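Local coordinates for probable ABC transporter phosphite binding protein PhnD1 (Prochlorococcus marinus str. MIT 9301, PDB 5LQ5) that binds inorganic phosphite strongly and probably serves as the solute-binding component of a phosphite ABC transporter, at residues V8-D13 with V38-V43; D57-W62 with V209-L214; L19-N24 with L244-A249. One frame throughout, in Å; residues are numbered along the deposited sequence.

The three contacts belong to one lobe of the periplasmic binding protein, and phosphite binds in the cleft between this lobe and the second. Contacts 1 and 2 join neighbouring strands of the same sheet: strand 5-10 pairs with 37-40 in contact 1 and strand 60-63 with 207-210 in contact 2, while Gly9 N to Leu60 O, 2.9 Å, bridges the two. Contact 3 lies against this sheet, Phe23 CE2 resting 3.4 Å from Ala10 CB and Phe23 CZ 3.7 Å from Trp62 CD1. The side chains of Pro12 in contact 1, Arg22 in contact 3 and Val61 in contact 2 are about 8, 9 and 11 Å, respectively, from the bound phosphite.

Contact 1: V8-D13 with V38-V43; sequences VGAIPD and VKYIPV
Val8 is held through both of its backbone polar atoms by the 38-43 segment: its N donates to Lys39 O at 2.9 Å, and its O accepts from Ile41 N in a nearly straight bond of 2.9 Å, with an N-H...O angle of 169°. These are successive rungs of a parallel ladder centred on the Val8-Tyr40 pair. The CA of Tyr40 adds a C-H...O contact to the same Val8 carbonyl. The next rung is filled by a water, which accepts from Ala10 N and donates to Ile41 O, 2.8 Å from each, so the strands begin to part here without leaving those two backbone atoms unpaired.

Side chains of Val8 and Tyr40 share one face of the sheet. Val8 CG2, set beside its own backbone N, reaches back to Val38 CG1 at 3.6 Å. Tyr40 carries CG anti to its N (chi1 166°), which lays the ring alongside strand 8-10: Val8 O, Gly9 CA and Ala10 N all meet its edge, near the ring plane. At the far end of the ring, Tyr40 OH and Ala10 O are linked by a second water 2.7 Å from each, and the hydroxyl is also hydrogen-bonded to Gln16. Beyond the strands, Val43 CG2 touches both Ala10 O and Pro12 CD, the latter at 4.0 Å and with the two side chains crossing at about a right angle. Pro12 is itself the centre of an inverse gamma turn, in the loop that leads from strand 5-10 to the pocket, where Ile11 touches the bound phosphite.

The pairing closes the beta-alpha-beta unit of strand 5-10, helix 16-34 and strand 37-40. That helix covers Tyr40 and Ala10, helix 46-54 meets Pro12 and Val43, and strand 60-63 bonds along the other edge of 5-10, leaving 37-40 outermost in the sheet.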
# COMPACT_ATOMS: atom_id res chain seq x y z
N VAL A 8 4.34 -12.77 9.78
CA VAL A 8 4.12 -11.41 9.31
C VAL A 8 4.24 -11.37 7.80
O VAL A 8 5.14 -11.96 7.21
CB VAL A 8 5.10 -10.42 9.97
CG1 VAL A 8 5.04 -9.01 9.38
CG2 VAL A 8 4.86 -10.33 11.48
N GLY A 9 3.28 -10.72 7.17
CA GLY A 9 3.30 -10.51 5.71
C GLY A 9 2.99 -9.05 5.36
O GLY A 9 2.68 -8.21 6.24
N ALA A 10 3.08 -8.76 4.08
CA ALA A 10 2.85 -7.42 3.59
C ALA A 10 2.63 -7.43 2.09
O ALA A 10 3.27 -8.18 1.36
CB ALA A 10 4.02 -6.54 3.91
N ILE A 11 1.75 -6.57 1.61
CA ILE A 11 1.65 -6.37 0.17
C ILE A 11 3.02 -5.90 -0.37
O ILE A 11 3.67 -5.05 0.26
CB ILE A 11 0.52 -5.42 -0.26
CG1 ILE A 11 0.61 -4.07 0.47
CG2 ILE A 11 -0.86 -6.10 -0.04
CD1 ILE A 11 -0.24 -3.00 -0.17
N PRO A 12 3.46 -6.43 -1.52
CA PRO A 12 4.78 -6.08 -2.07
C PRO A 12 4.72 -4.80 -2.90
O PRO A 12 4.81 -4.81 -4.13
CB PRO A 12 5.13 -7.30 -2.90
CG PRO A 12 3.80 -7.84 -3.36
CD PRO A 12 2.85 -7.57 -2.23
N ASP A 13 4.56 -3.68 -2.19
CA ASP A 13 4.25 -2.36 -2.77
C ASP A 13 5.50 -1.56 -3.14
O ASP A 13 5.41 -0.49 -3.73
CB ASP A 13 3.31 -1.56 -1.87
CG ASP A 13 3.98 -1.05 -0.59
OD1 ASP A 13 5.01 -1.61 -0.15
OD2 ASP A 13 3.49 -0.06 -0.03
N VAL A 38 8.58 -14.74 15.77
CA VAL A 38 7.95 -13.93 14.71
C VAL A 38 8.85 -13.97 13.46
O VAL A 38 10.07 -13.81 13.55
CB VAL A 38 7.72 -12.47 15.15
CG1 VAL A 38 6.88 -11.74 14.11
CG2 VAL A 38 7.01 -12.38 16.50
N LYS A 39 8.25 -14.17 12.30
CA LYS A 39 8.98 -14.32 11.04
C LYS A 39 8.25 -13.58 9.91
O LYS A 39 7.05 -13.77 9.74
CB LYS A 39 9.08 -15.82 10.71
CG LYS A 39 9.81 -16.20 9.43
CD LYS A 39 11.31 -16.20 9.59
CE LYS A 39 11.97 -16.88 8.40
NZ LYS A 39 13.18 -16.14 7.96
N TYR A 40 8.96 -12.71 9.19
CA TYR A 40 8.43 -12.08 7.97
C TYR A 40 8.54 -13.07 6.80
O TYR A 40 9.62 -13.62 6.53
CB TYR A 40 9.13 -10.76 7.64
CG TYR A 40 8.88 -10.22 6.24
CD1 TYR A 40 7.57 -10.01 5.78
CD2 TYR A 40 9.95 -9.86 5.40
CE1 TYR A 40 7.35 -9.50 4.51
CE2 TYR A 40 9.73 -9.35 4.15
CZ TYR A 40 8.41 -9.18 3.70
OH TYR A 40 8.15 -8.70 2.43
N ILE A 41 7.43 -13.28 6.12
CA ILE A 41 7.32 -14.21 4.98
C ILE A 41 6.95 -13.41 3.72
O ILE A 41 5.78 -13.10 3.54
CB ILE A 41 6.22 -15.28 5.23
CG1 ILE A 41 6.36 -15.96 6.60
CG2 ILE A 41 6.16 -16.29 4.10
CD1 ILE A 41 7.66 -16.66 6.84
N PRO A 42 7.92 -13.12 2.82
CA PRO A 42 7.60 -12.42 1.57
C PRO A 42 6.63 -13.17 0.65
O PRO A 42 6.56 -14.39 0.68
CB PRO A 42 8.96 -12.24 0.87
CG PRO A 42 9.97 -12.42 1.96
CD PRO A 42 9.35 -13.43 2.89
N VAL A 43 5.89 -12.41 -0.14
CA VAL A 43 5.03 -12.96 -1.19
C VAL A 43 5.33 -12.35 -2.55
O VAL A 43 5.89 -11.26 -2.62
CB VAL A 43 3.55 -12.77 -0.85
CG1 VAL A 43 3.23 -13.53 0.43
CG2 VAL A 43 3.19 -11.27 -0.79
O HOH W 1 4.33 -10.90 2.68
O HOH W 2 5.82 -9.09 1.22

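Contact 2: D57-W62 with V209-L214; sequences DLDLVW and VAQGDL
Gln211 NE2 is gripped by two carbonyls: it donates to Leu58 O at 2.9 Å and also to Phe53 O, which together fix the rotation of the amide. The bond to Leu58 is straight (N-H...O 170°), and the acceptor sits in the amide plane. CG of Gln211 rests against the Asp59 backbone, 3.6 Å from Asp59 O, and the bend at chi2 (-73°) sends the amide on to Leu58. An alanine here would remove the amide and is likely to leave the carbonyls of Leu58 and Phe53 without this donor. The Asp59 carboxylate, its plane nearly perpendicular to the amide, approaches Gln211 at CG; its OD1 forms a salt bridge with Arg217, and OD2 accepts from the backbone N of Lys7.

The side chain thus carries on the pairing where the strand of Val209 and Ala210 gives out. Gln211 N donates to Asp59 O at 3.0 Å, tilted 15° from the carbonyl plane, and Ala210 CA lies 3.3 Å from the same oxygen in a C-H...O contact. Further along the ladder, Val209 forms a reciprocal pair with Val61, Val61 N to Val209 O at 2.9 Å and Val209 N to Val61 O at 3.0 Å. Leu60 and Ala210, between these bonds, make the non-hydrogen-bonded antiparallel pair; on their face of the sheet Leu60 CD1 meets Ala210 CB at 4.1 Å.

Strand 60-63 runs between 5-10 and the antiparallel 207-210, consistent with the 2-1-3-n-4 order of class II periplasmic binding proteins, 207-210 being the n strand. Helix 16-34 and helix 222-231 cover Leu60, while strand 79-84 lies beyond Ala210.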
# COMPACT_ATOMS: atom_id res chain seq x y z
N ASP A 57 -1.37 -18.97 6.02
CA ASP A 57 0.09 -18.94 5.86
C ASP A 57 0.67 -17.65 6.43
O ASP A 57 1.87 -17.59 6.67
CB ASP A 57 0.50 -19.08 4.39
CG ASP A 57 0.32 -20.50 3.86
OD1 ASP A 57 1.32 -21.04 3.36
OD2 ASP A 57 -0.77 -21.10 3.95
N LEU A 58 -0.19 -16.63 6.59
CA LEU A 58 0.17 -15.33 7.16
C LEU A 58 -0.82 -14.95 8.28
O LEU A 58 -2.03 -15.10 8.13
CB LEU A 58 0.16 -14.25 6.07
CG LEU A 58 1.05 -14.48 4.86
CD1 LEU A 58 0.75 -13.43 3.80
CD2 LEU A 58 2.53 -14.47 5.22
N ASP A 59 -0.29 -14.47 9.40
CA ASP A 59 -1.09 -14.14 10.57
C ASP A 59 -1.39 -12.67 10.80
O ASP A 59 -2.42 -12.34 11.36
CB ASP A 59 -0.39 -14.62 11.84
CG ASP A 59 -0.22 -16.12 11.86
OD1 ASP A 59 -1.20 -16.83 11.52
OD2 ASP A 59 0.89 -16.58 12.24
N LEU A 60 -0.46 -11.82 10.40
CA LEU A 60 -0.49 -10.40 10.64
C LEU A 60 0.10 -9.74 9.40
O LEU A 60 1.26 -9.97 9.08
CB LEU A 60 0.35 -10.04 11.85
CG LEU A 60 0.48 -8.54 12.14
CD1 LEU A 60 -0.84 -7.89 12.54
CD2 LEU A 60 1.52 -8.38 13.25
N VAL A 61 -0.70 -8.97 8.69
CA VAL A 61 -0.33 -8.47 7.35
C VAL A 61 -0.58 -6.99 7.21
O VAL A 61 -1.63 -6.49 7.60
CB VAL A 61 -1.09 -9.22 6.24
CG1 VAL A 61 -0.75 -8.71 4.86
CG2 VAL A 61 -0.80 -10.71 6.28
N TRP A 62 0.42 -6.30 6.68
CA TRP A 62 0.35 -4.90 6.25
C TRP A 62 -0.29 -4.84 4.87
O TRP A 62 0.34 -5.20 3.86
CB TRP A 62 1.73 -4.31 6.26
CG TRP A 62 1.86 -2.86 5.93
CD1 TRP A 62 2.49 -2.34 4.83
CD2 TRP A 62 1.39 -1.76 6.68
NE1 TRP A 62 2.46 -0.96 4.86
CE2 TRP A 62 1.78 -0.58 5.98
CE3 TRP A 62 0.65 -1.62 7.86
CZ2 TRP A 62 1.46 0.71 6.43
CZ3 TRP A 62 0.34 -0.33 8.31
CH2 TRP A 62 0.77 0.81 7.59
N VAL A 209 -3.81 -6.04 9.55
CA VAL A 209 -4.90 -6.99 9.73
C VAL A 209 -4.35 -8.24 10.38
O VAL A 209 -3.36 -8.80 9.91
CB VAL A 209 -5.59 -7.33 8.40
CG1 VAL A 209 -6.76 -8.30 8.64
CG2 VAL A 209 -6.10 -6.07 7.70
N ALA A 210 -5.03 -8.74 11.42
CA ALA A 210 -4.64 -9.99 12.10
C ALA A 210 -5.73 -11.06 11.96
O ALA A 210 -6.93 -10.74 11.86
CB ALA A 210 -4.34 -9.75 13.58
N GLN A 211 -5.31 -12.32 12.00
CA GLN A 211 -6.22 -13.46 12.10
C GLN A 211 -7.04 -13.34 13.38
O GLN A 211 -6.57 -12.83 14.41
CB GLN A 211 -5.48 -14.80 12.11
CG GLN A 211 -4.68 -15.12 10.88
CD GLN A 211 -5.52 -15.48 9.66
OE1 GLN A 211 -6.72 -15.68 9.73
NE2 GLN A 211 -4.86 -15.55 8.53
N GLY A 212 -8.25 -13.87 13.30
CA GLY A 212 -9.20 -13.88 14.40
C GLY A 212 -8.98 -14.96 15.42
O GLY A 212 -9.59 -14.94 16.48
N ASP A 213 -8.11 -15.92 15.11
CA ASP A 213 -7.93 -17.11 15.98
C ASP A 213 -6.64 -17.19 16.76
O ASP A 213 -6.24 -18.29 17.20
CB ASP A 213 -8.10 -18.39 15.17
CG ASP A 213 -7.12 -18.50 13.99
OD1 ASP A 213 -5.94 -18.08 14.08
OD2 ASP A 213 -7.54 -19.01 12.95
N LEU A 214 -5.99 -16.06 16.94
CA LEU A 214 -4.67 -16.09 17.54
C LEU A 214 -4.64 -16.61 18.97
O LEU A 214 -3.67 -17.26 19.36
CB LEU A 214 -3.98 -14.74 17.41
CG LEU A 214 -3.75 -14.35 15.94
CD1 LEU A 214 -3.05 -13.01 15.91
CD2 LEU A 214 -2.93 -15.38 15.15

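Contact 3: L19-N24 with L244-A249; sequences LDKRFN and LDMFNA
Between 19-24 and 244-249 the backbones come nearest at Arg22 and Met246, whose CA atoms are 5.8 Å apart. Arg22 carries most of the contact. CG anti to the backbone N and an extended chi2 carry its CD to 3.6 Å above the centre of the Phe247 ring in a CH-pi contact, while CG lies 3.5 Å from Phe247 CE2. The bend at chi3 (81°) then turns NE and the guanidinium back over the same ring, where the guanidinium lies almost flat, planes 11° apart, as an off-centre cation-pi stack. Its edge is used too: NH1 donates to Met246 O at 3.0 Å, with the acceptor close to the guanidinium plane.

That acceptor belongs to a helix end closed by a Schellman motif. Asn248 takes a positive phi, its N bonding back to Asp245 O and Ala249 N to Leu244 O, which Phe247 N reaches from the opposite face of the carbonyl plane. The guanidinium, coming from helix 16-34, is probably also favoured by the partial negative charge at this C-terminal helix end.

Met246, bent at chi2 and chi3, curls over the arginine stem, its CB 3.8 Å from Arg22 CD and its CE against Arg22 CB. SD packs on Lys21 CD at 4.1 Å, the two side chains crossing at about a right angle. Phe23 comes to the Phe247 ring with CE1 3.7 Å from CZ, again with the side chains roughly perpendicular. Trp62 and Phe252 each make edge-to-face contacts with Phe247, and Trp208 touches both phenylalanines. Arg22 NH2 faces Asp13 in a long, weak ion pair.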
# COMPACT_ATOMS: atom_id res chain seq x y z
N LEU A 19 11.33 -3.87 1.73
CA LEU A 19 10.37 -4.69 2.49
C LEU A 19 11.07 -5.58 3.49
O LEU A 19 10.66 -5.66 4.65
CB LEU A 19 9.52 -5.58 1.56
CG LEU A 19 8.71 -4.86 0.49
CD1 LEU A 19 8.10 -5.91 -0.44
CD2 LEU A 19 7.66 -3.97 1.07
N ASP A 20 12.13 -6.24 3.04
CA ASP A 20 12.92 -7.11 3.93
C ASP A 20 13.40 -6.33 5.15
O ASP A 20 13.25 -6.76 6.30
CB ASP A 20 14.15 -7.63 3.21
CG ASP A 20 13.87 -8.78 2.26
OD1 ASP A 20 12.78 -9.37 2.29
OD2 ASP A 20 14.79 -9.10 1.46
N LYS A 21 13.98 -5.17 4.91
CA LYS A 21 14.54 -4.36 6.01
C LYS A 21 13.47 -3.95 7.04
O LYS A 21 13.64 -4.17 8.24
CB LYS A 21 15.26 -3.11 5.49
CG LYS A 21 16.22 -2.50 6.50
CD LYS A 21 16.81 -1.20 6.01
CE LYS A 21 17.55 -0.52 7.15
NZ LYS A 21 18.09 0.82 6.78
N ARG A 22 12.37 -3.40 6.52
CA ARG A 22 11.22 -2.96 7.32
C ARG A 22 10.62 -4.09 8.11
O ARG A 22 10.46 -3.98 9.36
CB ARG A 22 10.13 -2.37 6.40
CG ARG A 22 8.95 -1.82 7.13
CD ARG A 22 8.34 -0.71 6.36
NE ARG A 22 7.48 -1.20 5.32
CZ ARG A 22 6.83 -0.41 4.48
NH1 ARG A 22 7.01 0.91 4.53
NH2 ARG A 22 6.02 -0.93 3.58
N PHE A 23 10.23 -5.15 7.42
CA PHE A 23 9.43 -6.19 8.09
C PHE A 23 10.23 -7.14 8.95
O PHE A 23 9.74 -7.65 9.95
CB PHE A 23 8.49 -6.88 7.09
CG PHE A 23 7.44 -5.95 6.60
CD1 PHE A 23 6.42 -5.50 7.45
CD2 PHE A 23 7.49 -5.44 5.31
CE1 PHE A 23 5.51 -4.58 7.02
CE2 PHE A 23 6.55 -4.54 4.86
CZ PHE A 23 5.57 -4.10 5.72
N ASN A 24 11.51 -7.29 8.64
CA ASN A 24 12.39 -8.04 9.54
C ASN A 24 12.62 -7.25 10.84
O ASN A 24 12.61 -7.84 11.95
CB ASN A 24 13.72 -8.39 8.88
CG ASN A 24 13.61 -9.48 7.81
OD1 ASN A 24 12.76 -10.37 7.86
ND2 ASN A 24 14.53 -9.43 6.84
N LEU A 244 9.68 2.80 12.88
CA LEU A 244 8.72 3.87 12.54
C LEU A 244 9.16 4.72 11.35
O LEU A 244 8.36 5.05 10.46
CB LEU A 244 8.38 4.74 13.76
CG LEU A 244 7.52 4.06 14.84
CD1 LEU A 244 7.68 4.73 16.19
CD2 LEU A 244 6.05 4.02 14.46
N ASP A 245 10.45 5.03 11.31
CA ASP A 245 11.02 5.79 10.17
C ASP A 245 10.86 5.03 8.83
O ASP A 245 10.63 5.63 7.77
CB ASP A 245 12.49 6.12 10.39
CG ASP A 245 12.74 7.21 11.43
OD1 ASP A 245 11.78 7.91 11.88
OD2 ASP A 245 13.93 7.38 11.79
N MET A 246 10.96 3.70 8.89
CA MET A 246 10.75 2.85 7.70
C MET A 246 9.31 2.87 7.21
O MET A 246 9.07 2.52 6.04
CB MET A 246 11.13 1.39 7.95
CG MET A 246 12.60 1.13 8.19
SD MET A 246 13.67 1.26 6.76
CE MET A 246 12.92 0.29 5.44
N PHE A 247 8.38 3.22 8.10
CA PHE A 247 6.94 3.39 7.77
C PHE A 247 6.56 4.86 7.53
O PHE A 247 5.40 5.18 7.32
CB PHE A 247 6.05 2.84 8.89
CG PHE A 247 5.97 1.35 8.94
CD1 PHE A 247 4.99 0.67 8.20
CD2 PHE A 247 6.85 0.62 9.68
CE1 PHE A 247 4.91 -0.72 8.24
CE2 PHE A 247 6.79 -0.76 9.73
CZ PHE A 247 5.82 -1.44 8.99
N ASN A 248 7.56 5.75 7.61
CA ASN A 248 7.36 7.22 7.39
C ASN A 248 6.28 7.77 8.31
O ASN A 248 5.40 8.53 7.90
CB ASN A 248 7.02 7.49 5.92
CG ASN A 248 8.01 6.87 4.98
OD1 ASN A 248 7.65 6.08 4.11
ND2 ASN A 248 9.29 7.21 5.14
N ALA A 249 6.36 7.36 9.58
CA ALA A 249 5.31 7.67 10.56
C ALA A 249 5.92 7.91 11.92
O ALA A 249 6.95 7.33 12.25
CB ALA A 249 4.30 6.55 10.65